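Local atomic coordinates of purine nucleosidase, (IunH-1) (Sulfolobus solfataricus, PDB entry 3T8J), a protein that is a member of the nucleosidase clan, with a mixed beta sheet flanked by helices and a bound sodium ion. Residues 20-25 / 54-59; 27-32 / 106-111; 275-280 / 285-290. One frame throughout, in Å; residues are numbered along the deposited sequence.

Contact 1: residues 20-25 / 54-59; sequences LLLKNN and VNREIP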
ATOM      1  N   LEU A  20     -28.449  16.884 -24.839  1.00 26.36           N
ATOM      2  CA  LEU A  20     -27.569  17.185 -25.969  0.50 27.88           C
ATOM      3  C   LEU A  20     -27.669  16.056 -26.997  1.00 27.56           C
ATOM      4  O   LEU A  20     -27.764  16.315 -28.198  1.00 29.00           O
ATOM      5  CB  LEU A  20     -26.119  17.394 -25.497  0.50 27.83           C
ATOM      6  CG  LEU A  20     -25.105  18.116 -26.395  0.50 29.32           C
ATOM      7  CD1 LEU A  20     -25.584  19.499 -26.821  0.50 32.21           C
ATOM      8  CD2 LEU A  20     -23.732  18.217 -25.707  0.50 29.77           C
ATOM      9  N   LEU A  21     -27.655  14.806 -26.521  1.00 26.11           N
ATOM     10  CA  LEU A  21     -27.763  13.670 -27.449  1.00 26.01           C
ATOM     11  C   LEU A  21     -29.128  13.708 -28.155  1.00 26.35           C
ATOM     12  O   LEU A  21     -29.218  13.601 -29.384  1.00 29.20           O
ATOM     13  CB  LEU A  21     -27.571  12.311 -26.742  1.00 25.01           C
ATOM     14  CG  LEU A  21     -26.199  11.977 -26.160  1.00 24.61           C
ATOM     15  CD1 LEU A  21     -26.299  10.674 -25.342  1.00 24.99           C
ATOM     16  CD2 LEU A  21     -25.140  11.852 -27.263  1.00 27.16           C
ATOM     17  N   LEU A  22     -30.207  13.851 -27.390  1.00 26.22           N
ATOM     18  CA  LEU A  22     -31.573  13.816 -27.954  1.00 27.36           C
ATOM     19  C   LEU A  22     -31.908  14.982 -28.883  1.00 29.87           C
ATOM     20  O   LEU A  22     -32.532  14.784 -29.959  1.00 31.45           O
ATOM     21  CB  LEU A  22     -32.613  13.735 -26.835  1.00 27.16           C
ATOM     22  CG  LEU A  22     -32.601  12.478 -25.975  1.00 26.91           C
ATOM     23  CD1 LEU A  22     -33.693  12.573 -24.899  1.00 28.23           C
ATOM     24  CD2 LEU A  22     -32.794  11.213 -26.780  1.00 27.41           C
ATOM     25  N   LYS A  23     -31.508  16.189 -28.493  1.00 30.53           N
ATOM     26  CA  LYS A  23     -31.706  17.393 -29.287  1.00 33.18           C
ATOM     27  C   LYS A  23     -31.115  17.196 -30.663  1.00 33.94           C
ATOM     28  O   LYS A  23     -31.701  17.634 -31.660  1.00 36.10           O
ATOM     29  CB  LYS A  23     -30.986  18.575 -28.630  1.00 34.13           C
ATOM     30  CG  LYS A  23     -30.867  19.819 -29.517  1.00 39.82           C
ATOM     31  CD  LYS A  23     -32.174  20.505 -29.587  1.00 42.82           C
ATOM     32  CE  LYS A  23     -32.181  21.739 -30.530  1.00 46.00           C
ATOM     33  NZ  LYS A  23     -31.510  21.542 -31.850  1.00 48.67           N
ATOM     34  N   ASN A  24     -29.958  16.535 -30.688  1.00 33.62           N
ATOM     35  CA  ASN A  24     -29.171  16.328 -31.906  1.00 34.45           C
ATOM     36  C   ASN A  24     -29.417  15.005 -32.676  1.00 33.90           C
ATOM     37  O   ASN A  24     -28.612  14.614 -33.520  1.00 35.39           O
ATOM     38  CB  ASN A  24     -27.696  16.536 -31.598  1.00 34.67           C
ATOM     39  CG  ASN A  24     -27.366  18.013 -31.342  1.00 36.63           C
ATOM     40  OD1 ASN A  24     -27.354  18.831 -32.279  1.00 39.29           O
ATOM     41  ND2 ASN A  24     -27.148  18.370 -30.073  1.00 34.73           N
ATOM     42  N   ASN A  25     -30.539  14.357 -32.392  1.00 32.75           N
ATOM     43  CA  ASN A  25     -30.995  13.152 -33.117  1.00 31.65           C
ATOM     44  C   ASN A  25     -30.014  11.965 -33.067  1.00 30.76           C
ATOM     45  O   ASN A  25     -29.898  11.184 -34.023  1.00 30.35           O
ATOM     46  CB  ASN A  25     -31.370  13.490 -34.569  1.00 33.35           C
ATOM     47  CG  ASN A  25     -32.281  12.440 -35.179  1.00 31.58           C
ATOM     48  OD1 ASN A  25     -33.228  12.009 -34.540  1.00 33.02           O
ATOM     49  ND2 ASN A  25     -31.999  12.016 -36.419  1.00 33.49           N
ATOM     50  N   VAL A  54     -39.126  15.735 -22.235  1.00 29.64           N
ATOM     51  CA  VAL A  54     -38.894  15.684 -23.681  1.00 30.77           C
ATOM     52  C   VAL A  54     -39.676  14.555 -24.364  1.00 30.98           C
ATOM     53  O   VAL A  54     -39.348  14.137 -25.482  1.00 30.72           O
ATOM     54  CB  VAL A  54     -37.383  15.600 -23.995  1.00 30.06           C
ATOM     55  CG1 VAL A  54     -36.685  16.891 -23.560  1.00 32.42           C
ATOM     56  CG2 VAL A  54     -36.713  14.373 -23.352  1.00 29.96           C
ATOM     57  N   ASN A  55     -40.751  14.100 -23.718  1.00 30.44           N
ATOM     58  CA  ASN A  55     -41.700  13.150 -24.297  1.00 30.97           C
ATOM     59  C   ASN A  55     -41.137  11.793 -24.753  1.00 30.07           C
ATOM     60  O   ASN A  55     -41.648  11.198 -25.704  1.00 30.75           O
ATOM     61  CB  ASN A  55     -42.452  13.802 -25.471  1.00 31.77           C
ATOM     62  CG  ASN A  55     -43.101  15.075 -25.091  1.00 32.76           C
ATOM     63  OD1 ASN A  55     -43.810  15.160 -24.056  1.00 33.53           O
ATOM     64  ND2 ASN A  55     -42.885  16.102 -25.893  1.00 35.09           N
ATOM     65  N   ARG A  56     -40.124  11.284 -24.062  1.00 29.23           N
ATOM     66  CA  ARG A  56     -39.498   9.999 -24.400  1.00 29.06           C
ATOM     67  C   ARG A  56     -39.808   8.924 -23.369  1.00 30.02           C
ATOM     68  O   ARG A  56     -40.112   9.236 -22.198  1.00 30.90           O
ATOM     69  CB  ARG A  56     -37.996  10.178 -24.563  1.00 28.60           C
ATOM     70  CG  ARG A  56     -37.577  11.126 -25.680  1.00 30.14           C
ATOM     71  CD  ARG A  56     -38.097  10.693 -27.084  1.00 32.55           C
ATOM     72  NE  ARG A  56     -37.860   9.267 -27.354  1.00 33.89           N
ATOM     73  CZ  ARG A  56     -36.780   8.758 -27.958  1.00 35.90           C
ATOM     74  NH1 ARG A  56     -35.824   9.541 -28.436  1.00 35.29           N
ATOM     75  NH2 ARG A  56     -36.677   7.441 -28.101  1.00 37.17           N
ATOM     76  N   GLU A  57     -39.762   7.673 -23.821  1.00 30.42           N
ATOM     77  CA  GLU A  57     -40.045   6.509 -22.978  1.00 31.62           C
ATOM     78  C   GLU A  57     -38.856   5.532 -23.028  1.00 29.78           C
ATOM     79  O   GLU A  57     -39.018   4.309 -22.914  1.00 31.66           O
ATOM     80  CB  GLU A  57     -41.345   5.843 -23.433  1.00 33.01           C
ATOM     81  CG  GLU A  57     -42.521   6.786 -23.287  1.00 38.37           C
ATOM     82  CD  GLU A  57     -43.861   6.213 -23.725  1.00 43.79           C
ATOM     83  OE1 GLU A  57     -44.011   4.973 -23.862  1.00 48.66           O
ATOM     84  OE2 GLU A  57     -44.777   7.037 -23.955  1.00 50.74           O
ATOM     85  N   ILE A  58     -37.662   6.094 -23.183  1.00 27.75           N
ATOM     86  CA  ILE A  58     -36.399   5.332 -23.189  1.00 25.58           C
ATOM     87  C   ILE A  58     -36.277   4.579 -21.861  1.00 24.86           C
ATOM     88  O   ILE A  58     -36.560   5.141 -20.811  1.00 24.55           O
ATOM     89  CB  ILE A  58     -35.214   6.281 -23.417  1.00 24.23           C
ATOM     90  CG1 ILE A  58     -35.279   6.874 -24.828  1.00 25.64           C
ATOM     91  CG2 ILE A  58     -33.853   5.548 -23.165  1.00 24.21           C
ATOM     92  CD1 ILE A  58     -34.445   8.118 -25.025  1.00 23.74           C
ATOM     93  N   PRO A  59     -35.894   3.298 -21.884  1.00 22.82           N
ATOM     94  CA  PRO A  59     -35.837   2.591 -20.613  1.00 22.73           C
ATOM     95  C   PRO A  59     -34.702   3.058 -19.705  1.00 21.43           C
ATOM     96  O   PRO A  59     -33.589   3.349 -20.183  1.00 21.56           O
ATOM     97  CB  PRO A  59     -35.622   1.140 -21.012  1.00 22.28           C
ATOM     98  CG  PRO A  59     -34.943   1.227 -22.367  1.00 23.26           C
ATOM     99  CD  PRO A  59     -35.549   2.417 -23.026  1.00 23.32           C
TER
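A single side chain, Leu22, carries the whole of this contact from the helix side. It meets three different residues of 54-59. Each segment includes the end of a helix closed by a Schellman motif, with Asn25 and Asn55 as the C-prime residues at positive phi. Helix 12-23 and helix 40-53 precede strands 27-33 and 60-62, neighbours in the parallel part of the mixed sheet of this alpha/beta fold.

Leu22 points toward 54-59 and splits its two methyls between the partners. CD1 goes to the valine: Leu22 CD1 lies 3.8 Å from Val54 CG2. CD2 takes the other two. Leu22 CD2 is 3.9 Å from Ile58 CD1, and the two side chains lie alongside and run in opposing senses. The same methyl approaches the arginine obliquely, with Leu22 CD2 3.8 Å from Arg56 NH1.

Arg56 reaches this place by folding back. Its chain is bent at chi2 (-59°) and chi3 (-47°), which carries the guanidinium over Ile58. Ile58 CD1 sits 3.7 Å above the guanidinium plane, over its centre. The exposed arginine thus lays a flat polar group across an apolar methyl.

Val28 of strand 27-33 touches both Leu22 and Ile58, so the apolar cluster continues down to the sheet. Next in the chain, Lys23 forms a salt bridge with Asp306 and a cation-pi contact with Trp310, which also touches Val54.

The helix end has a side-chain bond of its own. Asn24, the first residue to leave helical geometry, turns its amide back to the last turn. Asn24 ND2 donates to Leu20 O at 2.8 Å, with an N-H...O angle of 161°, and the acceptor lies nearly in the amide plane.

Contact 2: residues 27-32 / 106-111; sequences DVVAVT and IDLANE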
ATOM      1  N   ASP A  27     -29.427   8.353 -31.336  1.00 26.93           N
ATOM      2  CA  ASP A  27     -30.327   7.340 -30.774  1.00 26.62           C
ATOM      3  C   ASP A  27     -29.821   6.933 -29.400  1.00 25.98           C
ATOM      4  O   ASP A  27     -28.781   6.320 -29.276  1.00 28.33           O
ATOM      5  CB  ASP A  27     -30.442   6.127 -31.675  1.00 25.96           C
ATOM      6  CG  ASP A  27     -31.421   5.092 -31.170  1.00 27.93           C
ATOM      7  OD1 ASP A  27     -32.458   5.461 -30.554  1.00 28.96           O
ATOM      8  OD2 ASP A  27     -31.213   3.907 -31.496  1.00 32.17           O
ATOM      9  N   VAL A  28     -30.543   7.321 -28.357  1.00 24.09           N
ATOM     10  CA  VAL A  28     -30.231   6.882 -26.994  1.00 22.67           C
ATOM     11  C   VAL A  28     -31.082   5.651 -26.707  1.00 22.44           C
ATOM     12  O   VAL A  28     -32.331   5.730 -26.682  1.00 23.75           O
ATOM     13  CB  VAL A  28     -30.506   7.980 -25.962  1.00 22.79           C
ATOM     14  CG1 VAL A  28     -30.202   7.460 -24.563  1.00 22.31           C
ATOM     15  CG2 VAL A  28     -29.658   9.230 -26.242  1.00 23.66           C
ATOM     16  N   VAL A  29     -30.444   4.487 -26.599  1.00 22.03           N
ATOM     17  CA  VAL A  29     -31.188   3.238 -26.436  1.00 22.51           C
ATOM     18  C   VAL A  29     -31.521   2.859 -24.971  1.00 21.77           C
ATOM     19  O   VAL A  29     -32.425   2.047 -24.724  1.00 23.32           O
ATOM     20  CB  VAL A  29     -30.467   2.061 -27.116  1.00 22.86           C
ATOM     21  CG1 VAL A  29     -30.225   2.376 -28.616  1.00 27.64           C
ATOM     22  CG2 VAL A  29     -29.146   1.719 -26.420  1.00 23.23           C
ATOM     23  N   ALA A  30     -30.802   3.445 -24.019  1.00 21.15           N
ATOM     24  CA  ALA A  30     -31.055   3.208 -22.593  1.00 20.53           C
ATOM     25  C   ALA A  30     -30.317   4.233 -21.780  1.00 19.61           C
ATOM     26  O   ALA A  30     -29.286   4.763 -22.184  1.00 19.69           O
ATOM     27  CB  ALA A  30     -30.596   1.810 -22.164  1.00 20.70           C
ATOM     28  N   VAL A  31     -30.858   4.518 -20.597  1.00 19.96           N
ATOM     29  CA  VAL A  31     -30.178   5.236 -19.542  1.00 20.11           C
ATOM     30  C   VAL A  31     -29.934   4.252 -18.393  1.00 20.28           C
ATOM     31  O   VAL A  31     -30.827   3.519 -18.013  1.00 21.79           O
ATOM     32  CB  VAL A  31     -31.028   6.407 -19.021  1.00 20.11           C
ATOM     33  CG1 VAL A  31     -30.277   7.142 -17.870  1.00 21.69           C
ATOM     34  CG2 VAL A  31     -31.417   7.368 -20.117  1.00 21.19           C
ATOM     35  N   THR A  32     -28.694   4.171 -17.921  1.00 19.28           N
ATOM     36  CA  THR A  32     -28.302   3.268 -16.824  1.00 20.07           C
ATOM     37  C   THR A  32     -27.915   4.155 -15.628  1.00 20.23           C
ATOM     38  O   THR A  32     -27.385   5.258 -15.837  1.00 20.76           O
ATOM     39  CB  THR A  32     -27.161   2.298 -17.257  1.00 20.26           C
ATOM     40  OG1 THR A  32     -26.060   3.033 -17.798  1.00 22.50           O
ATOM     41  CG2 THR A  32     -27.707   1.271 -18.298  1.00 19.84           C
ATOM     42  N   ILE A 106     -25.220  -5.781 -21.412  1.00 20.45           N
ATOM     43  CA  ILE A 106     -24.865  -6.982 -22.186  1.00 21.92           C
ATOM     44  C   ILE A 106     -25.886  -7.232 -23.310  1.00 22.90           C
ATOM     45  O   ILE A 106     -25.505  -7.468 -24.474  1.00 24.22           O
ATOM     46  CB  ILE A 106     -24.732  -8.197 -21.255  1.00 22.95           C
ATOM     47  CG1 ILE A 106     -23.520  -8.055 -20.337  1.00 23.47           C
ATOM     48  CG2 ILE A 106     -24.601  -9.501 -22.072  1.00 25.00           C
ATOM     49  CD1 ILE A 106     -23.545  -9.003 -19.138  1.00 25.17           C
ATOM     50  N   ASP A 107     -27.181  -7.152 -22.994  1.00 23.73           N
ATOM     51  CA  ASP A 107     -28.224  -7.371 -23.996  1.00 25.16           C
ATOM     52  C   ASP A 107     -28.123  -6.370 -25.153  1.00 25.06           C
ATOM     53  O   ASP A 107     -28.259  -6.734 -26.322  1.00 25.21           O
ATOM     54  CB  ASP A 107     -29.600  -7.282 -23.335  1.00 26.51           C
ATOM     55  CG  ASP A 107     -29.951  -8.529 -22.514  1.00 31.64           C
ATOM     56  OD1 ASP A 107     -29.292  -9.576 -22.677  1.00 34.02           O
ATOM     57  OD2 ASP A 107     -30.932  -8.465 -21.729  1.00 35.35           O
ATOM     58  N   LEU A 108     -27.906  -5.103 -24.816  1.00 24.12           N
ATOM     59  CA  LEU A 108     -27.831  -4.011 -25.792  1.00 24.08           C
ATOM     60  C   LEU A 108     -26.546  -4.097 -26.645  1.00 24.21           C
ATOM     61  O   LEU A 108     -26.562  -3.782 -27.843  1.00 24.99           O
ATOM     62  CB  LEU A 108     -28.002  -2.656 -25.091  1.00 24.36           C
ATOM     63  CG  LEU A 108     -29.436  -2.424 -24.636  1.00 24.34           C
ATOM     64  CD1 LEU A 108     -29.464  -1.326 -23.554  1.00 25.02           C
ATOM     65  CD2 LEU A 108     -30.361  -2.120 -25.800  1.00 24.79           C
ATOM     66  N   ALA A 109     -25.456  -4.544 -26.035  1.00 23.38           N
ATOM     67  CA  ALA A 109     -24.204  -4.768 -26.759  1.00 23.30           C
ATOM     68  C   ALA A 109     -24.388  -5.859 -27.801  1.00 24.94           C
ATOM     69  O   ALA A 109     -23.808  -5.798 -28.883  1.00 26.50           O
ATOM     70  CB  ALA A 109     -23.065  -5.115 -25.767  1.00 22.91           C
ATOM     71  N   ASN A 110     -25.203  -6.861 -27.500  1.00 25.16           N
ATOM     72  CA  ASN A 110     -25.537  -7.874 -28.496  1.00 27.36           C
ATOM     73  C   ASN A 110     -26.457  -7.328 -29.575  1.00 27.70           C
ATOM     74  O   ASN A 110     -26.225  -7.567 -30.770  1.00 30.40           O
ATOM     75  CB  ASN A 110     -26.157  -9.085 -27.812  1.00 28.12           C
ATOM     76  CG  ASN A 110     -25.113 -10.018 -27.209  1.00 32.73           C
ATOM     77  OD1 ASN A 110     -24.185 -10.433 -27.905  1.00 37.40           O
ATOM     78  ND2 ASN A 110     -25.327 -10.446 -25.974  1.00 35.05           N
ATOM     79  N   GLU A 111     -27.506  -6.601 -29.182  1.00 27.72           N
ATOM     80  CA  GLU A 111     -28.481  -6.082 -30.154  1.00 28.77           C
ATOM     81  C   GLU A 111     -27.842  -5.108 -31.150  1.00 28.81           C
ATOM     82  O   GLU A 111     -28.172  -5.138 -32.362  1.00 31.49           O
ATOM     83  CB  GLU A 111     -29.643  -5.407 -29.416  1.00 28.42           C
ATOM     84  CG  GLU A 111     -30.645  -4.770 -30.366  1.00 31.09           C
ATOM     85  CD  GLU A 111     -31.905  -4.209 -29.706  1.00 35.75           C
ATOM     86  OE1 GLU A 111     -31.978  -4.123 -28.455  1.00 34.26           O
ATOM     87  OE2 GLU A 111     -32.837  -3.821 -30.465  1.00 39.66           O
TER
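Val29 and Ala30 of strand 27-33 meet Leu108 of helix 101-111 in a small, wholly apolar contact. At the start of the strand, Asp27 is tied to the neighbouring strand 3-8 through its OD2, which is hydrogen-bonded to His3 ND1. Val28 turns to helix 12-23 and packs on Leu21 and Leu22.

Val29 then faces the helix. Its CG2 is the branch that touches, set between the backbone N and the carbonyl carbon by chi1 of -56°. Val29 CG2 lies 4.1 Å from Leu108 CD2 and 4.2 Å from Leu108 CD1, so it rests against both methyls of the fork. The two side chains run past each other in opposite directions.

Ala30 points the same way. Ala30 CB is 3.6 Å from Leu108 CD1, the closest approach of the two segments. The leucine methyl rests on the alanine methyl. Val29, at phi/psi -88/-19°, departs from extended geometry, consistent with two successive residues facing one helix.

Val31 packs on Ile6 instead, and its backbone pairs with Pro59. Thr32 OG1 is hydrogen-bonded to Asp7 OD1. Ile5 of strand 3-8 touches both Val29 and Leu108 and extends the apolar layer. A helix packed through apolar side chains on parallel strands of a central sheet is the layered alpha/beta architecture.

Contact 3: residues 275-280 / 285-290; sequences DRFDAD and DKPNAE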
ATOM      1  N   ASP A 275       1.468   7.792 -18.130  1.00 22.25           N
ATOM      2  CA  ASP A 275       2.779   7.637 -18.754  1.00 22.83           C
ATOM      3  C   ASP A 275       2.707   8.279 -20.135  1.00 24.02           C
ATOM      4  O   ASP A 275       1.907   7.851 -20.984  1.00 23.74           O
ATOM      5  CB  ASP A 275       3.138   6.149 -18.806  1.00 24.12           C
ATOM      6  CG  ASP A 275       4.591   5.884 -19.220  1.00 25.12           C
ATOM      7  OD1 ASP A 275       5.267   6.812 -19.698  1.00 27.51           O
ATOM      8  OD2 ASP A 275       5.063   4.749 -18.945  1.00 28.92           O
ATOM      9  N   ARG A 276       3.550   9.289 -20.351  1.00 25.45           N
ATOM     10  CA  ARG A 276       3.639  10.045 -21.600  1.00 27.32           C
ATOM     11  C   ARG A 276       4.793   9.531 -22.480  1.00 29.50           C
ATOM     12  O   ARG A 276       5.057  10.096 -23.566  1.00 31.58           O
ATOM     13  CB  ARG A 276       3.857  11.540 -21.302  1.00 28.34           C
ATOM     14  CG  ARG A 276       2.957  12.152 -20.208  1.00 27.62           C
ATOM     15  CD  ARG A 276       3.418  13.572 -19.838  1.00 28.27           C
ATOM     16  NE  ARG A 276       4.762  13.540 -19.274  1.00 29.59           N
ATOM     17  CZ  ARG A 276       5.060  13.206 -18.020  1.00 29.35           C
ATOM     18  NH1 ARG A 276       4.103  12.940 -17.142  1.00 27.91           N
ATOM     19  NH2 ARG A 276       6.349  13.142 -17.672  1.00 28.98           N
ATOM     20  N   PHE A 277       5.506   8.498 -22.003  1.00 29.66           N
ATOM     21  CA  PHE A 277       6.660   7.892 -22.702  1.00 31.71           C
ATOM     22  C   PHE A 277       7.855   8.857 -22.828  1.00 33.85           C
ATOM     23  O   PHE A 277       8.691   8.702 -23.728  1.00 36.96           O
ATOM     24  CB  PHE A 277       6.230   7.339 -24.088  1.00 32.65           C
ATOM     25  CG  PHE A 277       4.844   6.701 -24.096  1.00 31.59           C
ATOM     26  CD1 PHE A 277       4.552   5.619 -23.272  1.00 29.97           C
ATOM     27  CD2 PHE A 277       3.835   7.190 -24.909  1.00 32.74           C
ATOM     28  CE1 PHE A 277       3.309   5.013 -23.280  1.00 30.49           C
ATOM     29  CE2 PHE A 277       2.572   6.586 -24.912  1.00 31.95           C
ATOM     30  CZ  PHE A 277       2.314   5.496 -24.097  1.00 29.44           C
ATOM     31  N   ASP A 278       7.938   9.837 -21.929  1.00 33.21           N
ATOM     32  CA  ASP A 278       8.980  10.877 -21.942  1.00 34.80           C
ATOM     33  C   ASP A 278       9.806  10.935 -20.649  1.00 33.82           C
ATOM     34  O   ASP A 278      10.535  11.898 -20.413  1.00 36.10           O
ATOM     35  CB  ASP A 278       8.362  12.263 -22.198  1.00 35.04           C
ATOM     36  CG  ASP A 278       7.487  12.751 -21.061  1.00 36.51           C
ATOM     37  OD1 ASP A 278       7.394  12.075 -20.001  1.00 37.35           O
ATOM     38  OD2 ASP A 278       6.910  13.856 -21.206  1.00 38.34           O
ATOM     39  N   ALA A 279       9.684   9.939 -19.785  1.00 31.75           N
ATOM     40  CA  ALA A 279      10.462   9.931 -18.547  1.00 30.55           C
ATOM     41  C   ALA A 279      11.635   8.963 -18.615  1.00 32.04           C
ATOM     42  O   ALA A 279      11.805   8.238 -19.624  1.00 34.48           O
ATOM     43  CB  ALA A 279       9.536   9.619 -17.345  1.00 28.23           C
ATOM     44  N   ASP A 280      12.492   9.001 -17.589  1.00 31.71           N
ATOM     45  CA  ASP A 280      13.716   8.156 -17.550  1.00 32.92           C
ATOM     46  C   ASP A 280      13.380   6.687 -17.326  1.00 33.53           C
ATOM     47  O   ASP A 280      14.208   5.810 -17.603  1.00 36.63           O
ATOM     48  CB  ASP A 280      14.666   8.631 -16.449  1.00 32.74           C
ATOM     49  CG  ASP A 280      15.088  10.080 -16.623  1.00 35.82           C
ATOM     50  OD1 ASP A 280      15.217  10.546 -17.792  1.00 39.40           O
ATOM     51  OD2 ASP A 280      15.368  10.748 -15.589  1.00 38.83           O
ATOM     52  N   ASP A 285       4.779   0.701 -22.755  1.00 32.09           N
ATOM     53  CA  ASP A 285       4.739   1.445 -24.011  1.00 33.59           C
ATOM     54  C   ASP A 285       3.453   1.256 -24.803  1.00 32.56           C
ATOM     55  O   ASP A 285       3.375   1.678 -25.949  1.00 34.05           O
ATOM     56  CB  ASP A 285       5.951   1.080 -24.862  1.00 36.51           C
ATOM     57  CG  ASP A 285       7.185   1.791 -24.401  1.00 43.20           C
ATOM     58  OD1 ASP A 285       7.272   3.029 -24.636  1.00 49.55           O
ATOM     59  OD2 ASP A 285       8.057   1.130 -23.780  1.00 48.95           O
ATOM     60  N   LYS A 286       2.445   0.657 -24.182  1.00 30.87           N
ATOM     61  CA  LYS A 286       1.200   0.353 -24.842  1.00 29.95           C
ATOM     62  C   LYS A 286       0.107   1.303 -24.355  1.00 28.69           C
ATOM     63  O   LYS A 286      -0.372   1.146 -23.240  1.00 28.71           O
ATOM     64  CB  LYS A 286       0.795  -1.089 -24.536  1.00 31.62           C
ATOM     65  CG  LYS A 286       1.828  -2.119 -24.952  1.00 34.12           C
ATOM     66  CD  LYS A 286       1.479  -3.464 -24.315  1.00 37.58           C
ATOM     67  CE  LYS A 286       2.468  -4.527 -24.744  1.00 40.71           C
ATOM     68  NZ  LYS A 286       2.162  -5.816 -24.038  1.00 44.14           N
ATOM     69  N   PRO A 287      -0.264   2.283 -25.176  1.00 27.41           N
ATOM     70  CA  PRO A 287      -1.359   3.153 -24.705  1.00 26.67           C
ATOM     71  C   PRO A 287      -2.674   2.406 -24.518  1.00 26.18           C
ATOM     72  O   PRO A 287      -2.978   1.463 -25.235  1.00 27.35           O
ATOM     73  CB  PRO A 287      -1.510   4.176 -25.817  1.00 27.77           C
ATOM     74  CG  PRO A 287      -0.842   3.598 -27.002  1.00 31.43           C
ATOM     75  CD  PRO A 287       0.245   2.710 -26.487  1.00 30.32           C
ATOM     76  N   ASN A 288      -3.475   2.866 -23.556  1.00 23.97           N
ATOM     77  CA  ASN A 288      -4.809   2.318 -23.322  1.00 24.41           C
ATOM     78  C   ASN A 288      -5.923   3.372 -23.368  1.00 24.46           C
ATOM     79  O   ASN A 288      -7.097   3.026 -23.200  1.00 25.35           O
ATOM     80  CB  ASN A 288      -4.870   1.502 -22.011  1.00 24.07           C
ATOM     81  CG  ASN A 288      -4.573   2.325 -20.799  1.00 23.21           C
ATOM     82  OD1 ASN A 288      -4.166   3.457 -20.935  1.00 22.25           O
ATOM     83  ND2 ASN A 288      -4.769   1.752 -19.589  1.00 25.20           N
ATOM     84  N   ALA A 289      -5.603   4.625 -23.645  1.00 23.92           N
ATOM     85  CA  ALA A 289      -6.628   5.676 -23.705  1.00 23.80           C
ATOM     86  C   ALA A 289      -6.168   6.849 -24.518  1.00 24.72           C
ATOM     87  O   ALA A 289      -4.995   7.214 -24.476  1.00 26.81           O
ATOM     88  CB  ALA A 289      -7.015   6.149 -22.297  1.00 22.76           C
ATOM     89  N   GLU A 290      -7.092   7.441 -25.262  1.00 23.72           N
ATOM     90  CA  GLU A 290      -6.850   8.689 -25.946  1.00 24.80           C
ATOM     91  C   GLU A 290      -7.357   9.777 -25.029  1.00 24.46           C
ATOM     92  O   GLU A 290      -8.543   9.783 -24.702  1.00 24.95           O
ATOM     93  CB  GLU A 290      -7.587   8.741 -27.260  1.00 26.74           C
ATOM     94  CG  GLU A 290      -7.341   9.978 -28.047  1.00 30.14           C
ATOM     95  CD  GLU A 290      -8.123   9.955 -29.351  1.00 36.23           C
ATOM     96  OE1 GLU A 290      -9.385   9.876 -29.290  1.00 36.56           O
ATOM     97  OE2 GLU A 290      -7.470  10.014 -30.402  1.00 38.56           O
TER
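An Asx turn lies in the loop after strand 272-275, where Phe277 packs against the segment leading into strand 289-295. Asp275 OD1 accepts from Phe277 N at 2.9 Å, with the donor on the anti side and 33° out of the carboxylate plane. The Phe277 ring then folds back on this turn. Asp275 O lies 3.8 Å above the ring plane, over its centre.

Across the contact the ring meets backbone and side chain of the other segment. Phe277 CE1 is 3.9 Å from Asp285 CA, reached obliquely. Phe277 CD1 is 4.0 Å from Asp285 OD1, with ring and carboxylate planes 27° apart. Further along, Phe277 CZ packs at 4.2 Å on Pro287 CD. Past the proline, Asn288 and Ala289 form a classic beta bulge opposite Arg257.

The loop also reaches the second subunit. Arg276 NH1 is hydrogen-bonded to Pro159 O of the second subunit, and Asp280 OD1 to Tyr224 OH of that subunit. Within the loop a salt bridge helps to hold Arg276. Arg276 NE donates to Asp278 OD2 at 2.9 Å, with the oxygen at the guanidinium edge, in plane.

In the fold
Contacts 1 and 2 are neighbours, with centres 14 Å apart, and their segments alternate along the chain. They meet where Pro59 O lies 3.0 Å from Val31 N, a probable hydrogen bond between strand 27-33 and the end of 54-59. Val28 of strand 27-33 packs on contact 1, while Val29 and Ala30 turn to helix 101-111 in contact 2. Contact 3 comes later in the chain, about 38 Å from contact 1 and 32 Å from contact 2, centre to centre. Contacts 2 and 3 reach the same mixed sheet. Contacts 1 and 2 join helices to its parallel part within one chain, while contact 3 lies at the surface beside its antiparallel end, next to the second subunit.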